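Local atomic coordinates of Xaa-Pro dipeptidase (Pyrococcus horikoshii, PDB entry 1WY2), a protein that probably splits dipeptides that carry proline at the C-terminal position, releasing free proline and a nonpolar amino acid at a two-metal active site. Residues A[148-153]-A[165-170]; A[210-215]-A[326-331]; A[253-258]-A[333-338]. All coordinates share one frame; numbering follows the deposited sequence.

Contact 1: residues A[148-153]-A[165-170]; sequences MAAIEE and AKVEYL
V167 swings its CG1 branch anti to its own carbonyl carbon (chi1 -55°), which turns that methyl to A150, while L170, with CG anti to the backbone N (chi1 177°) and a bend at the next bond, sends CD2 across to A149. The V167 methyl settles against backbone as much as side chain: CG1 lies 3.7 Å from the N of A150 and 3.8 Å from its CB. The neighbouring pair is tighter, since A149 CB and L170 CD2 come within 3.4 Å, closer than usual van der Waals contact. With residues as small as A149 and A150 here, the V167 methyl lies close to the backbone of helix 130-153. The segments belong to helices 130-153 and 160-173, a helical hairpin within the pita-bread fold of the M24 metallopeptidases; their axes approach to 9.3 Å and run nearly antiparallel, at 149°. Beyond the apolar patch, E153 and K166 cross at about a right angle, and OE1 of E153 meets NZ of K166 at 3.5 Å, a long salt bridge on the more exposed side. The other carboxylate oxygen of E153 pairs with K158 in the connecting loop. Helix 160-173 also faces the dimer partner, where E168 forms a salt bridge with K172 of the second subunit.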
loop_
_atom_site.group_PDB
_atom_site.type_symbol
_atom_site.label_atom_id
_atom_site.label_comp_id
_atom_site.label_asym_id
_atom_site.label_seq_id
_atom_site.Cartn_x
_atom_site.Cartn_y
_atom_site.Cartn_z
ATOM N N MET A 148 -21.740 -10.732 -4.689
ATOM C CA MET A 148 -23.138 -11.110 -4.508
ATOM C C MET A 148 -23.728 -10.357 -3.329
ATOM O O MET A 148 -24.888 -9.944 -3.364
ATOM C CB MET A 148 -23.275 -12.620 -4.289
ATOM C CG MET A 148 -22.959 -13.464 -5.520
ATOM S SD MET A 148 -23.951 -13.056 -6.981
ATOM C CE MET A 148 -25.542 -13.828 -6.555
ATOM N N ALA A 149 -22.930 -10.179 -2.277
ATOM C CA ALA A 149 -23.394 -9.454 -1.102
ATOM C C ALA A 149 -23.599 -7.984 -1.458
ATOM O O ALA A 149 -24.540 -7.351 -0.980
ATOM C CB ALA A 149 -22.388 -9.581 0.036
ATOM N N ALA A 150 -22.722 -7.445 -2.302
ATOM C CA ALA A 150 -22.828 -6.046 -2.712
ATOM C C ALA A 150 -24.123 -5.814 -3.478
ATOM O O ALA A 150 -24.830 -4.835 -3.247
ATOM C CB ALA A 150 -21.638 -5.658 -3.583
ATOM N N ILE A 151 -24.422 -6.723 -4.397
ATOM C CA ILE A 151 -25.630 -6.622 -5.206
ATOM C C ILE A 151 -26.874 -6.607 -4.325
ATOM O O ILE A 151 -27.805 -5.836 -4.561
ATOM C CB ILE A 151 -25.702 -7.797 -6.211
ATOM C CG1 ILE A 151 -24.572 -7.655 -7.237
ATOM C CG2 ILE A 151 -27.056 -7.819 -6.911
ATOM C CD1 ILE A 151 -24.466 -8.820 -8.212
ATOM N N GLU A 152 -26.877 -7.446 -3.296
ATOM C CA GLU A 152 -28.010 -7.537 -2.384
ATOM C C GLU A 152 -28.125 -6.295 -1.499
ATOM O O GLU A 152 -29.225 -5.889 -1.122
ATOM C CB GLU A 152 -27.863 -8.785 -1.508
ATOM C CG GLU A 152 -29.127 -9.202 -0.773
ATOM C CD GLU A 152 -30.247 -9.590 -1.719
ATOM O OE1 GLU A 152 -29.972 -10.314 -2.701
ATOM O OE2 GLU A 152 -31.402 -9.179 -1.479
ATOM N N GLU A 153 -26.984 -5.690 -1.182
ATOM C CA GLU A 153 -26.945 -4.510 -0.325
ATOM C C GLU A 153 -27.234 -3.207 -1.060
ATOM O O GLU A 153 -27.678 -2.229 -0.455
ATOM C CB GLU A 153 -25.577 -4.407 0.349
ATOM C CG GLU A 153 -25.439 -3.234 1.304
ATOM C CD GLU A 153 -26.411 -3.312 2.464
ATOM O OE1 GLU A 153 -26.445 -4.361 3.139
ATOM O OE2 GLU A 153 -27.137 -2.322 2.703
ATOM N N ALA A 165 -17.978 -0.929 2.956
ATOM C CA ALA A 165 -17.650 -1.349 4.311
ATOM C C ALA A 165 -18.241 -2.721 4.629
ATOM O O ALA A 165 -17.574 -3.573 5.213
ATOM C CB ALA A 165 -18.155 -0.313 5.313
ATOM N N LYS A 166 -19.489 -2.937 4.226
ATOM C CA LYS A 166 -20.168 -4.200 4.490
ATOM C C LYS A 166 -19.521 -5.396 3.793
ATOM O O LYS A 166 -19.337 -6.446 4.409
ATOM C CB LYS A 166 -21.639 -4.098 4.072
ATOM C CG LYS A 166 -22.480 -5.334 4.377
ATOM C CD LYS A 166 -22.711 -5.509 5.871
ATOM C CE LYS A 166 -23.628 -6.691 6.155
ATOM N NZ LYS A 166 -24.967 -6.524 5.515
ATOM N N VAL A 167 -19.171 -5.247 2.518
ATOM C CA VAL A 167 -18.577 -6.366 1.796
ATOM C C VAL A 167 -17.125 -6.613 2.177
ATOM O O VAL A 167 -16.636 -7.733 2.065
ATOM C CB VAL A 167 -18.694 -6.189 0.259
ATOM C CG1 VAL A 167 -20.151 -5.982 -0.120
ATOM C CG2 VAL A 167 -17.840 -5.035 -0.212
ATOM N N GLU A 168 -16.430 -5.577 2.632
ATOM C CA GLU A 168 -15.045 -5.765 3.040
ATOM C C GLU A 168 -15.040 -6.521 4.362
ATOM O O GLU A 168 -14.138 -7.312 4.632
ATOM C CB GLU A 168 -14.332 -4.417 3.153
ATOM C CG GLU A 168 -14.149 -3.757 1.780
ATOM C CD GLU A 168 -13.454 -2.414 1.836
ATOM O OE1 GLU A 168 -13.480 -1.772 2.908
ATOM O OE2 GLU A 168 -12.897 -1.991 0.795
ATOM N N TYR A 169 -16.060 -6.282 5.182
ATOM C CA TYR A 169 -16.187 -6.985 6.452
ATOM C C TYR A 169 -16.484 -8.448 6.140
ATOM O O TYR A 169 -15.917 -9.349 6.749
ATOM C CB TYR A 169 -17.321 -6.380 7.289
ATOM C CG TYR A 169 -17.659 -7.163 8.542
ATOM C CD1 TYR A 169 -18.658 -8.137 8.530
ATOM C CD2 TYR A 169 -16.972 -6.939 9.734
ATOM C CE1 TYR A 169 -18.968 -8.869 9.680
ATOM C CE2 TYR A 169 -17.272 -7.666 10.887
ATOM C CZ TYR A 169 -18.272 -8.628 10.851
ATOM O OH TYR A 169 -18.571 -9.344 11.991
ATOM N N LEU A 170 -17.370 -8.681 5.174
ATOM C CA LEU A 170 -17.722 -10.043 4.788
ATOM C C LEU A 170 -16.499 -10.811 4.293
ATOM O O LEU A 170 -16.309 -11.978 4.641
ATOM C CB LEU A 170 -18.800 -10.031 3.697
ATOM C CG LEU A 170 -19.204 -11.405 3.151
ATOM C CD1 LEU A 170 -19.920 -12.197 4.239
ATOM C CD2 LEU A 170 -20.103 -11.240 1.935
#

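Contact 2: residues A[210-215]-A[326-331]; sequences VIDLGA and GVRIED. With ZN (zinc ion), chain D; ZN (zinc ion), chain E.
OD2 of D212 is gripped twice by one arginine: R328 comes side-on and directs both NE, at 3.2 Å, and NH2 to this single oxygen. The NH2 bond is the shorter and straighter, with NH2 of R328 2.9 Å from OD2 of D212 and an N-H...O angle of 147°; it uses the anti lone pair, whereas NE arrives from above the carboxylate plane. The two bonds should fix the rotation of the carboxylate. V210 CG1 lies over one face of the guanidinium, offset toward its rim and 3.8 Å from NH2 of R328.

The other oxygen, OD1 of D212, binds one zinc ion at 2.0 Å; OD2 of D212 lies 2.7 Å from the same ion, a much longer contact. E330, its chain extended with CG anti to the backbone N (chi1 164°), brings OE1 to this zinc, also at 2.0 Å, and reaches the second zinc with OE2 at 2.1 Å, so that one carboxylate bridges both ions. OD1 of D212 and OE1 of E330 stand 3.2 Å apart, drawn together by their common metal, with the carboxylate planes almost perpendicular at 85°. OG1 of T225 hydrogen-bonds OE1 of E330 as a second-shell partner, while R328 plays that part for D212. D223 is shared by both ions, and H287 and E316 complete the protein ligands of the second zinc. This set of two aspartates, a histidine and two glutamates is the dinuclear metal centre of the pita-bread M24 peptidases, occupied here by zinc in an enzyme whose cofactor is cobalt.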
loop_
_atom_site.group_PDB
_atom_site.type_symbol
_atom_site.label_atom_id
_atom_site.label_comp_id
_atom_site.label_asym_id
_atom_site.label_seq_id
_atom_site.Cartn_x
_atom_site.Cartn_y
_atom_site.Cartn_z
ATOM N N VAL A 210 -20.968 0.217 -10.798
ATOM C CA VAL A 210 -19.825 -0.639 -11.084
ATOM C C VAL A 210 -19.269 -1.102 -9.740
ATOM O O VAL A 210 -19.021 -0.285 -8.850
ATOM C CB VAL A 210 -18.729 0.129 -11.866
ATOM C CG1 VAL A 210 -17.512 -0.770 -12.095
ATOM C CG2 VAL A 210 -19.284 0.605 -13.202
ATOM N N ILE A 211 -19.098 -2.414 -9.603
ATOM C CA ILE A 211 -18.585 -3.026 -8.378
ATOM C C ILE A 211 -17.285 -3.750 -8.718
ATOM O O ILE A 211 -17.305 -4.800 -9.356
ATOM C CB ILE A 211 -19.600 -4.052 -7.823
ATOM C CG1 ILE A 211 -20.969 -3.383 -7.647
ATOM C CG2 ILE A 211 -19.107 -4.615 -6.491
ATOM C CD1 ILE A 211 -22.119 -4.368 -7.511
ATOM N N ASP A 212 -16.159 -3.181 -8.298
ATOM C CA ASP A 212 -14.842 -3.759 -8.566
ATOM C C ASP A 212 -14.176 -3.983 -7.210
ATOM O O ASP A 212 -13.916 -3.034 -6.468
ATOM C CB ASP A 212 -14.015 -2.784 -9.418
ATOM C CG ASP A 212 -12.768 -3.417 -10.019
ATOM O OD1 ASP A 212 -12.286 -4.450 -9.504
ATOM O OD2 ASP A 212 -12.253 -2.857 -11.011
ATOM N N LEU A 213 -13.906 -5.240 -6.883
ATOM C CA LEU A 213 -13.305 -5.566 -5.600
ATOM C C LEU A 213 -12.456 -6.820 -5.702
ATOM O O LEU A 213 -12.430 -7.492 -6.737
ATOM C CB LEU A 213 -14.414 -5.754 -4.548
ATOM C CG LEU A 213 -15.484 -6.821 -4.820
ATOM C CD1 LEU A 213 -14.959 -8.194 -4.430
ATOM C CD2 LEU A 213 -16.750 -6.506 -4.023
ATOM N N GLY A 214 -11.754 -7.134 -4.622
ATOM C CA GLY A 214 -10.922 -8.320 -4.627
ATOM C C GLY A 214 -10.485 -8.654 -3.219
ATOM O O GLY A 214 -10.521 -7.806 -2.332
ATOM N N ALA A 215 -10.072 -9.895 -3.008
ATOM C CA ALA A 215 -9.630 -10.309 -1.691
ATOM C C ALA A 215 -8.181 -10.762 -1.707
ATOM O O ALA A 215 -7.729 -11.387 -2.667
ATOM C CB ALA A 215 -10.516 -11.442 -1.179
ATOM N N GLY A 326 -20.868 4.440 -16.789
ATOM C CA GLY A 326 -19.943 3.506 -17.401
ATOM C C GLY A 326 -20.256 2.071 -17.041
ATOM O O GLY A 326 -21.040 1.801 -16.132
ATOM N N VAL A 327 -19.639 1.148 -17.769
ATOM C CA VAL A 327 -19.841 -0.278 -17.535
ATOM C C VAL A 327 -18.522 -1.027 -17.647
ATOM O O VAL A 327 -17.755 -0.795 -18.574
ATOM C CB VAL A 327 -20.805 -0.893 -18.580
ATOM C CG1 VAL A 327 -20.895 -2.406 -18.379
ATOM C CG2 VAL A 327 -22.188 -0.262 -18.461
ATOM N N ARG A 328 -18.258 -1.909 -16.687
ATOM C CA ARG A 328 -17.067 -2.747 -16.719
ATOM C C ARG A 328 -17.439 -4.133 -16.209
ATOM O O ARG A 328 -18.184 -4.274 -15.240
ATOM C CB ARG A 328 -15.921 -2.183 -15.858
ATOM C CG ARG A 328 -14.692 -3.121 -15.839
ATOM C CD ARG A 328 -13.404 -2.465 -15.309
ATOM N NE ARG A 328 -13.459 -2.088 -13.897
ATOM C CZ ARG A 328 -13.742 -0.867 -13.451
ATOM N NH1 ARG A 328 -14.006 0.113 -14.303
ATOM N NH2 ARG A 328 -13.729 -0.613 -12.146
ATOM N N ILE A 329 -16.942 -5.155 -16.895
ATOM C CA ILE A 329 -17.181 -6.540 -16.505
ATOM C C ILE A 329 -15.802 -7.180 -16.495
ATOM O O ILE A 329 -15.113 -7.200 -17.514
ATOM C CB ILE A 329 -18.110 -7.249 -17.507
ATOM C CG1 ILE A 329 -19.466 -6.534 -17.528
ATOM C CG2 ILE A 329 -18.282 -8.712 -17.108
ATOM C CD1 ILE A 329 -20.437 -7.057 -18.575
ATOM N N GLU A 330 -15.399 -7.681 -15.332
ATOM C CA GLU A 330 -14.075 -8.263 -15.153
ATOM C C GLU A 330 -14.047 -9.625 -14.475
ATOM O O GLU A 330 -14.735 -9.849 -13.478
ATOM C CB GLU A 330 -13.209 -7.293 -14.334
ATOM C CG GLU A 330 -11.952 -7.919 -13.737
ATOM C CD GLU A 330 -11.142 -6.948 -12.902
ATOM O OE1 GLU A 330 -11.747 -6.119 -12.192
ATOM O OE2 GLU A 330 -9.898 -7.033 -12.945
ATOM N N ASP A 331 -13.243 -10.527 -15.031
ATOM C CA ASP A 331 -13.051 -11.867 -14.470
ATOM C C ASP A 331 -11.557 -12.097 -14.307
ATOM O O ASP A 331 -10.753 -11.508 -15.026
ATOM C CB ASP A 331 -13.545 -12.971 -15.421
ATOM C CG ASP A 331 -15.031 -13.226 -15.325
ATOM O OD1 ASP A 331 -15.558 -13.286 -14.196
ATOM O OD2 ASP A 331 -15.664 -13.393 -16.392
HETATM ZN ZN ZN D . -10.842 -5.102 -10.738
HETATM ZN ZN ZN E . -8.324 -5.734 -12.530
#

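Contact 3: residues A[253-258]-A[333-338]; sequences ESAKPG and ILITKN
I335 meets two residues of segment 253-258 with two different branches. CG2 stands anti to the backbone N and its methyl lies over the ring of P257, touching CG and CD, with 3.6 Å between CG2 of I335 and CG of P257; the other branch, which leaves CB beside the backbone N (chi1 -59°) and bends again at chi2, carries CD1 toward A255, whose CB lies 3.9 Å away. I333, two residues earlier on the same face of the strand, reaches CB of A255 from a second direction, with its CD1 3.7 Å from that atom. The A255 methyl therefore sits against two isoleucine ends at once.

Strand 325-336 is the middle strand of a three-stranded antiparallel sheet (312-321, 325-336, 339-342) of the pita-bread domain, and the contact lays the C-terminal exit of helix 235-254 on the last part of it. A255 is the first residue to leave helical backbone angles, and the line from A255 to P257 makes 51° with that from I333 to N338. L264 of helix 261-274 also packs on A255, while L307 and M311 touch I335, extending the apolar packing around these two residues.

Toward N338, where the chain turns into strand 339-342, the packing changes from side chain on side chain to side chain on backbone. CD of P257 lies 4.0 Å from CA of N338, though the fit of the ring against the carbonyls of T336 and K337 is doubtful. K256 turns away, with just its CB near N338, 4.1 Å from the carbonyl C, while the rest of the chain extends outward. K337 also points away from the contact, and its NZ forms a salt bridge with E309.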
loop_
_atom_site.group_PDB
_atom_site.type_symbol
_atom_site.label_atom_id
_atom_site.label_comp_id
_atom_site.label_asym_id
_atom_site.label_seq_id
_atom_site.Cartn_x
_atom_site.Cartn_y
_atom_site.Cartn_z
ATOM N N GLU A 253 -13.205 -16.157 -24.294
ATOM C CA GLU A 253 -13.252 -17.314 -25.190
ATOM C C GLU A 253 -12.020 -17.412 -26.089
ATOM O O GLU A 253 -11.680 -18.497 -26.567
ATOM C CB GLU A 253 -14.509 -17.255 -26.066
ATOM C CG GLU A 253 -15.818 -17.343 -25.295
ATOM C CD GLU A 253 -17.034 -17.020 -26.151
ATOM O OE1 GLU A 253 -18.170 -17.095 -25.628
ATOM O OE2 GLU A 253 -16.863 -16.679 -27.343
ATOM N N SER A 254 -11.358 -16.280 -26.317
ATOM C CA SER A 254 -10.172 -16.229 -27.168
ATOM C C SER A 254 -8.865 -16.436 -26.408
ATOM O O SER A 254 -7.818 -16.678 -27.014
ATOM C CB SER A 254 -10.117 -14.885 -27.901
ATOM O OG SER A 254 -11.273 -14.689 -28.698
ATOM N N ALA A 255 -8.921 -16.326 -25.084
ATOM C CA ALA A 255 -7.734 -16.496 -24.252
ATOM C C ALA A 255 -7.250 -17.940 -24.273
ATOM O O ALA A 255 -7.965 -18.852 -23.857
ATOM C CB ALA A 255 -8.033 -16.064 -22.822
ATOM N N LYS A 256 -6.030 -18.137 -24.763
ATOM C CA LYS A 256 -5.434 -19.466 -24.848
ATOM C C LYS A 256 -3.935 -19.321 -25.090
ATOM O O LYS A 256 -3.467 -18.258 -25.497
ATOM C CB LYS A 256 -6.061 -20.249 -26.003
ATOM C CG LYS A 256 -5.782 -19.654 -27.372
ATOM C CD LYS A 256 -6.508 -20.423 -28.468
ATOM C CE LYS A 256 -6.186 -19.857 -29.846
ATOM N NZ LYS A 256 -6.862 -20.612 -30.941
ATOM N N PRO A 257 -3.159 -20.390 -24.836
ATOM C CA PRO A 257 -1.710 -20.325 -25.050
ATOM C C PRO A 257 -1.395 -20.024 -26.516
ATOM O O PRO A 257 -2.109 -20.476 -27.415
ATOM C CB PRO A 257 -1.239 -21.723 -24.653
ATOM C CG PRO A 257 -2.248 -22.148 -23.634
ATOM C CD PRO A 257 -3.543 -21.687 -24.255
ATOM N N GLY A 258 -0.334 -19.264 -26.757
ATOM C CA GLY A 258 0.043 -18.959 -28.127
ATOM C C GLY A 258 -0.283 -17.559 -28.608
ATOM O O GLY A 258 0.426 -17.011 -29.448
ATOM N N ILE A 333 -8.939 -14.981 -14.771
ATOM C CA ILE A 333 -8.953 -16.269 -15.450
ATOM C C ILE A 333 -7.597 -16.944 -15.453
ATOM O O ILE A 333 -6.561 -16.304 -15.269
ATOM C CB ILE A 333 -9.431 -16.139 -16.919
ATOM C CG1 ILE A 333 -8.398 -15.367 -17.745
ATOM C CG2 ILE A 333 -10.790 -15.433 -16.963
ATOM C CD1 ILE A 333 -8.660 -15.403 -19.248
ATOM N N LEU A 334 -7.625 -18.253 -15.662
ATOM C CA LEU A 334 -6.424 -19.065 -15.719
ATOM C C LEU A 334 -6.270 -19.574 -17.147
ATOM O O LEU A 334 -7.238 -20.039 -17.754
ATOM C CB LEU A 334 -6.550 -20.258 -14.767
ATOM C CG LEU A 334 -5.525 -21.382 -14.950
ATOM C CD1 LEU A 334 -4.142 -20.901 -14.533
ATOM C CD2 LEU A 334 -5.943 -22.581 -14.123
ATOM N N ILE A 335 -5.064 -19.470 -17.693
ATOM C CA ILE A 335 -4.816 -19.966 -19.037
ATOM C C ILE A 335 -4.534 -21.461 -18.913
ATOM O O ILE A 335 -3.674 -21.883 -18.135
ATOM C CB ILE A 335 -3.607 -19.255 -19.691
ATOM C CG1 ILE A 335 -3.861 -17.744 -19.748
ATOM C CG2 ILE A 335 -3.365 -19.807 -21.095
ATOM C CD1 ILE A 335 -5.133 -17.341 -20.491
ATOM N N THR A 336 -5.281 -22.262 -19.666
ATOM C CA THR A 336 -5.120 -23.707 -19.628
ATOM C C THR A 336 -4.413 -24.206 -20.883
ATOM O O THR A 336 -4.029 -23.412 -21.740
ATOM C CB THR A 336 -6.482 -24.403 -19.493
ATOM O OG1 THR A 336 -7.282 -24.112 -20.642
ATOM C CG2 THR A 336 -7.202 -23.905 -18.245
ATOM N N LYS A 337 -4.250 -25.521 -20.996
ATOM C CA LYS A 337 -3.556 -26.102 -22.143
ATOM C C LYS A 337 -4.007 -25.586 -23.508
ATOM O O LYS A 337 -3.178 -25.339 -24.386
ATOM C CB LYS A 337 -3.658 -27.631 -22.113
ATOM C CG LYS A 337 -2.878 -28.307 -23.233
ATOM C CD LYS A 337 -2.689 -29.794 -22.980
ATOM C CE LYS A 337 -1.826 -30.040 -21.749
ATOM N NZ LYS A 337 -0.494 -29.378 -21.847
ATOM N N ASN A 338 -5.310 -25.429 -23.706
ATOM C CA ASN A 338 -5.785 -24.921 -24.985
ATOM C C ASN A 338 -7.019 -24.041 -24.836
ATOM O O ASN A 338 -7.918 -24.057 -25.676
ATOM C CB ASN A 338 -6.070 -26.079 -25.946
ATOM C CG ASN A 338 -7.179 -26.977 -25.460
ATOM O OD1 ASN A 338 -6.986 -28.181 -25.299
ATOM N ND2 ASN A 338 -8.351 -26.396 -25.214
#

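In the fold
Read from the N terminus, the chain first closes contact 1, where helix 130-153 folds back on helix 160-173 across a connection of only 11 residues. Contact 1 closes before the others open; contacts 2 and 3 close much longer loops, of 110 and 74 residues, that cross: 210-215 and 253-258 come first, then 326-331 and 333-338, both on strand 325-336. That strand therefore joins strand 208-217 through its first half at the metal site, and the exit of helix 235-254 through its last part. Contact 1 backs onto contact 2, with I211 packing on A150 and I151, and L213 on V167; contacts 1 and 3 stay about 17 Å apart at their nearest atoms.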